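Local coordinates for uncharacterized protein Q99UF4 (Staphylococcus aureus, PDB 3B2N), which probably regulates transcription as a DNA-binding response regulator of the LuxR family, its CheY-like receiver domain presumably being switched by phosphorylation, at residues 24-29 and 108-113; 52-57 and 115-120. All coordinates share one frame; numbering follows the deposited sequence.

Contact 1 of 2, residues 24-29 and 108-113. With NA (sodium ion), chain B.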
loop_
_atom_site.group_PDB
_atom_site.type_symbol
_atom_site.label_atom_id
_atom_site.label_comp_id
_atom_site.label_asym_id
_atom_site.label_seq_id
_atom_site.Cartn_x
_atom_site.Cartn_y
_atom_site.Cartn_z
ATOM N N LYS A 24 -0.564 -7.377 11.244
ATOM C CA LYS A 24 -1.498 -8.338 11.785
ATOM C C LYS A 24 -1.596 -8.297 13.321
ATOM O O LYS A 24 -2.670 -8.552 13.865
ATOM C CB LYS A 24 -1.140 -9.758 11.344
ATOM C CG LYS A 24 -1.693 -10.109 9.972
ATOM C CD LYS A 24 -1.418 -11.559 9.595
ATOM C CE LYS A 24 0.085 -11.886 9.624
ATOM N NZ LYS A 24 0.326 -13.147 8.851
ATOM N N LEU A 25 -0.493 -8.011 14.007
ATOM C CA LEU A 25 -0.498 -7.911 15.473
ATOM C C LEU A 25 -1.046 -6.560 15.998
ATOM O O LEU A 25 -1.620 -6.519 17.086
ATOM C CB LEU A 25 0.892 -8.150 16.038
ATOM C CG LEU A 25 1.450 -9.571 15.881
ATOM C CD1 LEU A 25 2.895 -9.619 16.251
ATOM C CD2 LEU A 25 0.703 -10.542 16.692
ATOM N N HIS A 26 -0.847 -5.475 15.238
ATOM C CA HIS A 26 -1.222 -4.118 15.694
ATOM C C HIS A 26 -2.682 -3.785 15.404
ATOM O O HIS A 26 -3.203 -2.776 15.895
ATOM C CB HIS A 26 -0.295 -3.031 15.088
ATOM C CG HIS A 26 0.982 -2.838 15.854
ATOM N ND1 HIS A 26 1.007 -2.388 17.160
ATOM C CD2 HIS A 26 2.268 -3.081 15.518
ATOM C CE1 HIS A 26 2.260 -2.351 17.593
ATOM N NE2 HIS A 26 3.051 -2.750 16.604
ATOM N N GLY A 27 -3.345 -4.622 14.618
ATOM C CA GLY A 27 -4.711 -4.315 14.197
ATOM C C GLY A 27 -5.473 -5.539 13.769
ATOM O O GLY A 27 -4.980 -6.659 13.909
ATOM N N ASP A 28 -6.683 -5.328 13.251
ATOM C CA ASP A 28 -7.568 -6.444 12.853
ATOM C C ASP A 28 -7.548 -6.676 11.340
ATOM O O ASP A 28 -8.474 -6.318 10.617
ATOM C CB ASP A 28 -8.981 -6.190 13.367
ATOM C CG ASP A 28 -9.038 -6.199 14.876
ATOM O OD1 ASP A 28 -8.367 -7.070 15.496
ATOM O OD2 ASP A 28 -9.715 -5.320 15.437
ATOM N N PHE A 29 -6.468 -7.284 10.877
ATOM C CA PHE A 29 -6.198 -7.387 9.461
ATOM C C PHE A 29 -5.852 -8.823 9.101
ATOM O O PHE A 29 -5.296 -9.546 9.911
ATOM C CB PHE A 29 -5.021 -6.461 9.105
ATOM C CG PHE A 29 -5.235 -5.023 9.488
ATOM C CD1 PHE A 29 -4.589 -4.471 10.610
ATOM C CD2 PHE A 29 -6.080 -4.201 8.735
ATOM C CE1 PHE A 29 -4.794 -3.108 10.981
ATOM C CE2 PHE A 29 -6.290 -2.839 9.092
ATOM C CZ PHE A 29 -5.641 -2.298 10.224
ATOM N N ARG A 108 7.095 7.475 10.085
ATOM C CA ARG A 108 6.001 7.031 10.957
ATOM C C ARG A 108 6.252 5.606 11.333
ATOM O O ARG A 108 6.880 4.873 10.561
ATOM C CB ARG A 108 4.655 7.086 10.174
ATOM C CG ARG A 108 4.318 8.459 9.559
ATOM C CD ARG A 108 3.687 9.420 10.589
ATOM N NE ARG A 108 4.706 9.971 11.458
ATOM C CZ ARG A 108 5.548 10.957 11.125
ATOM N NH1 ARG A 108 6.444 11.363 12.027
ATOM N NH2 ARG A 108 5.516 11.531 9.906
ATOM N N SER A 109 5.746 5.189 12.493
ATOM C CA SER A 109 5.818 3.787 12.902
ATOM C C SER A 109 4.718 2.959 12.247
ATOM O O SER A 109 3.763 3.510 11.691
ATOM C CB SER A 109 5.630 3.688 14.418
ATOM O OG SER A 109 4.323 4.134 14.775
ATOM N N ILE A 110 4.833 1.628 12.346
ATOM C CA ILE A 110 3.779 0.712 11.896
ATOM C C ILE A 110 2.459 0.937 12.696
ATOM O O ILE A 110 1.361 0.936 12.114
ATOM C CB ILE A 110 4.282 -0.793 11.828
ATOM C CG1 ILE A 110 5.248 -0.925 10.632
ATOM C CG2 ILE A 110 3.068 -1.800 11.742
ATOM C CD1 ILE A 110 5.966 -2.271 10.465
ATOM N N GLU A 111 2.581 1.230 13.973
ATOM C CA GLU A 111 1.429 1.651 14.822
ATOM C C GLU A 111 0.682 2.835 14.217
ATOM O O GLU A 111 -0.545 2.816 14.122
ATOM C CB GLU A 111 1.883 2.119 16.218
ATOM C CG GLU A 111 2.428 1.066 17.123
ATOM C CD GLU A 111 3.936 0.761 16.919
ATOM O OE1 GLU A 111 4.490 0.835 15.769
ATOM O OE2 GLU A 111 4.570 0.427 17.954
ATOM N N GLU A 112 1.414 3.893 13.842
ATOM C CA GLU A 112 0.790 5.052 13.135
ATOM C C GLU A 112 0.207 4.647 11.767
ATOM O O GLU A 112 -0.885 5.053 11.370
ATOM C CB GLU A 112 1.815 6.175 13.016
ATOM C CG GLU A 112 2.189 6.729 14.422
ATOM C CD GLU A 112 3.396 7.673 14.438
ATOM O OE1 GLU A 112 4.361 7.466 13.678
ATOM O OE2 GLU A 112 3.381 8.637 15.237
ATOM N N LEU A 113 0.926 3.787 11.065
ATOM C CA LEU A 113 0.407 3.318 9.793
ATOM C C LEU A 113 -0.931 2.576 9.999
ATOM O O LEU A 113 -1.885 2.802 9.257
ATOM C CB LEU A 113 1.463 2.461 9.064
ATOM C CG LEU A 113 0.966 1.620 7.891
ATOM C CD1 LEU A 113 0.525 2.545 6.815
ATOM C CD2 LEU A 113 2.031 0.642 7.391
HETATM NA NA NA B . -4.529 -8.554 15.103
HETATM O O HOH W 1 -4.240 -7.172 17.187
HETATM O O HOH W 2 -5.301 -9.999 13.021
#
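Glu111, in the first turn of helix 110-121, brings its side chain obliquely over one face of the His26 imidazole of helix 13-26. From CB the chain turns so that CG is anti to the carbonyl carbon (chi1 -69°), then bends at chi2 (85°), which carries the carboxylate over the CE1-NE2 side of the ring. CG comes over one face as a CH-pi contact: it stands 3.8 Å from the centroid of the His26 ring, displaced toward the rim, with His26 CE1 as its closest atom at 3.5 Å. CD stays above the plane, just beyond the CE1-NE2 bond, 3.6 Å from His26 NE2. At the tip, OE2 lies 3.6 Å from His26 CE1, while OE1 remains farther off; the carboxylate is tilted 30° from the ring plane. Ile110 adds a looser touch, its CG2 methyl lying 4.1 Å from His26 CD2, and its side chain also packs on Leu22 and Ile23 of helix 13-26. A capping box starts the second helix: Ser109 OG accepts from Glu112 N, and Glu112 OE1 accepts from Ser109 N. Arg108 NE makes a salt bridge to the same OE1, with a weak hydrogen bond of 3.4 Å. Beyond His26, in the turn leading to strand 29-35, a sodium ion is held by the backbone carbonyls Lys24 O and Gly27 O, at 2.2 Å for Lys24 O, and by two waters that also donate to Leu25 O and Phe29 O. The contact thus joins two neighbouring helices on one side of the receiver domain at the surface. Without a hydrogen bond between its segments, it relies on CH-pi and van der Waals packing, although the nearby carboxylate could favour a protonated imidazole.

Contact 2 of 2, residues 52-57 and 115-120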
loop_
_atom_site.group_PDB
_atom_site.type_symbol
_atom_site.label_atom_id
_atom_site.label_comp_id
_atom_site.label_asym_id
_atom_site.label_seq_id
_atom_site.Cartn_x
_atom_site.Cartn_y
_atom_site.Cartn_z
ATOM N N VAL A 52 -7.832 -3.160 1.191
ATOM C CA VAL A 52 -6.834 -2.107 1.311
ATOM C C VAL A 52 -5.535 -2.635 0.725
ATOM O O VAL A 52 -5.204 -3.845 0.857
ATOM C CB VAL A 52 -6.519 -1.771 2.843
ATOM C CG1 VAL A 52 -5.410 -0.718 2.970
ATOM C CG2 VAL A 52 -7.772 -1.346 3.625
ATOM N N VAL A 53 -4.788 -1.738 0.095
ATOM C CA VAL A 53 -3.418 -2.079 -0.297
ATOM C C VAL A 53 -2.423 -1.063 0.248
ATOM O O VAL A 53 -2.714 0.156 0.345
ATOM C CB VAL A 53 -3.213 -2.276 -1.837
ATOM C CG1 VAL A 53 -4.004 -3.477 -2.344
ATOM C CG2 VAL A 53 -3.619 -1.015 -2.658
ATOM N N ILE A 54 -1.232 -1.572 0.572
ATOM C CA ILE A 54 -0.105 -0.744 0.981
ATOM C C ILE A 54 0.959 -0.860 -0.113
ATOM O O ILE A 54 1.371 -1.991 -0.459
ATOM C CB ILE A 54 0.411 -1.231 2.338
ATOM C CG1 ILE A 54 -0.768 -1.207 3.328
ATOM C CG2 ILE A 54 1.442 -0.355 2.869
ATOM C CD1 ILE A 54 -0.368 -1.689 4.702
ATOM N N LEU A 55 1.395 0.290 -0.635
ATOM C CA LEU A 55 2.234 0.295 -1.819
ATOM C C LEU A 55 3.438 1.190 -1.564
ATOM O O LEU A 55 3.282 2.376 -1.183
ATOM C CB LEU A 55 1.437 0.882 -3.013
ATOM C CG LEU A 55 0.627 0.073 -4.027
ATOM C CD1 LEU A 55 0.216 -1.274 -3.561
ATOM C CD2 LEU A 55 -0.559 0.852 -4.497
ATOM N N ASP A 56 4.621 0.620 -1.749
ATOM C CA ASP A 56 5.863 1.396 -1.839
ATOM C C ASP A 56 5.829 2.100 -3.226
ATOM O O ASP A 56 5.071 1.694 -4.091
ATOM C CB ASP A 56 7.044 0.398 -1.710
ATOM C CG ASP A 56 8.407 1.053 -1.646
ATOM O OD1 ASP A 56 8.526 2.303 -1.420
ATOM O OD2 ASP A 56 9.385 0.300 -1.859
ATOM N N ILE A 57 6.608 3.162 -3.431
ATOM C CA ILE A 57 6.639 3.810 -4.749
ATOM C C ILE A 57 7.610 3.119 -5.670
ATOM O O ILE A 57 7.225 2.517 -6.647
ATOM C CB ILE A 57 7.011 5.268 -4.681
ATOM C CG1 ILE A 57 5.985 6.025 -3.843
ATOM C CG2 ILE A 57 7.128 5.857 -6.140
ATOM C CD1 ILE A 57 6.123 7.557 -3.869
ATOM N N GLU A 115 -3.102 3.008 12.521
ATOM C CA GLU A 115 -4.109 4.053 12.781
ATOM C C GLU A 115 -4.589 4.668 11.471
ATOM O O GLU A 115 -5.802 4.870 11.277
ATOM C CB GLU A 115 -3.519 5.193 13.607
ATOM C CG GLU A 115 -3.068 4.884 14.998
ATOM C CD GLU A 115 -2.679 6.170 15.728
ATOM O OE1 GLU A 115 -1.676 6.160 16.502
ATOM O OE2 GLU A 115 -3.378 7.194 15.491
ATOM N N THR A 116 -3.640 4.957 10.564
ATOM C CA THR A 116 -3.988 5.543 9.283
ATOM C C THR A 116 -4.882 4.645 8.421
ATOM O O THR A 116 -5.876 5.103 7.866
ATOM C CB THR A 116 -2.731 5.976 8.507
ATOM O OG1 THR A 116 -2.019 6.956 9.298
ATOM C CG2 THR A 116 -3.134 6.553 7.185
ATOM N N ILE A 117 -4.557 3.365 8.346
ATOM C CA ILE A 117 -5.388 2.419 7.633
ATOM C C ILE A 117 -6.800 2.392 8.248
ATOM O O ILE A 117 -7.819 2.439 7.520
ATOM C CB ILE A 117 -4.778 1.027 7.716
ATOM C CG1 ILE A 117 -3.402 0.977 7.020
ATOM C CG2 ILE A 117 -5.715 -0.008 7.194
ATOM C CD1 ILE A 117 -2.600 -0.267 7.402
ATOM N N ASN A 118 -6.866 2.320 9.579
ATOM C CA ASN A 118 -8.161 2.342 10.241
ATOM C C ASN A 118 -8.973 3.614 9.903
ATOM O O ASN A 118 -10.152 3.503 9.615
ATOM C CB ASN A 118 -8.030 2.172 11.760
ATOM C CG ASN A 118 -7.643 0.761 12.152
ATOM O OD1 ASN A 118 -7.984 -0.206 11.471
ATOM N ND2 ASN A 118 -6.930 0.638 13.254
ATOM N N LYS A 119 -8.351 4.794 9.944
ATOM C CA LYS A 119 -9.061 6.043 9.601
ATOM C C LYS A 119 -9.526 5.957 8.167
ATOM O O LYS A 119 -10.662 6.258 7.875
ATOM C CB LYS A 119 -8.208 7.311 9.738
ATOM C CG LYS A 119 -7.309 7.394 10.943
ATOM C CD LYS A 119 -7.935 8.078 12.130
ATOM C CE LYS A 119 -6.833 8.643 13.033
ATOM N NZ LYS A 119 -7.062 8.310 14.476
ATOM N N VAL A 120 -8.650 5.529 7.278
ATOM C CA VAL A 120 -8.997 5.426 5.872
ATOM C C VAL A 120 -10.153 4.430 5.648
ATOM O O VAL A 120 -11.081 4.701 4.896
ATOM C CB VAL A 120 -7.742 5.053 5.021
ATOM C CG1 VAL A 120 -8.116 4.631 3.652
ATOM C CG2 VAL A 120 -6.781 6.213 4.953
#
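Val52 and Ile54 of the central strand 52-55 meet a single residue of helix 110-121, Ile117. Val52 directs its side chain to the helix, and its CG1 methyl lies 4.3 Å from Ile117 CG2, a loose apolar touch; its backbone pairs with Ser5 and Ile7 of strand 4-9. Val53 alternates to the other face of the sheet, where it packs on Ile71 of helix 64-73, while its backbone bonds to strand 79-84. Ile54 makes the nearer approach, methyl to methyl: its CD1 is 3.8 Å from Ile117 CD1, and the two side chains cross at about a right angle. On the helix side, Ile117 has CG1 anti to the carbonyl carbon (chi1 -63°), an arrangement that carries CD1 to Ile54 and leaves CG2 for Val52. Leu55 again packs against helix 64-73, through Val67. At Asp56 the strand gives way to a loop; OD2 accepts from Asp11 N and lies close to Glu10, while Lys106 is a long, weak partner of OD1, an arrangement consistent with the phosphoacceptor pocket of CheY-like receivers. Ile57 ends the segment among Leu65, Ile82 and Tyr103. Between strand and helix the chemistry is wholly apolar: three buried branched side chains pack helix 110-121 against one face of the parallel sheet by dispersion and exclusion of water, with no polar group to pair between them.

Both contacts use helix 110-121, contact 1 through its first turn and contact 2 farther along, with centres 10 Å apart. Their segments touch: Phe29 CE2 lies 3.5 Å from Ile117 CG2, and Phe29 CZ is 3.4 Å from Asn118 OD1, while Leu113 CD2 packs 4.3 Å from Ile54 CD1. Contact 1 lies at the surface and contact 2 in the interior, and Phe29 and Leu113, from the segments of contact 1, reach the segments of contact 2. The sodium ion of contact 1 is about 11 Å from the Ile117 side chain and 23.7 Å from Asp56 OD2, so it lies far from the acidic pocket that probably receives the phosphoryl group.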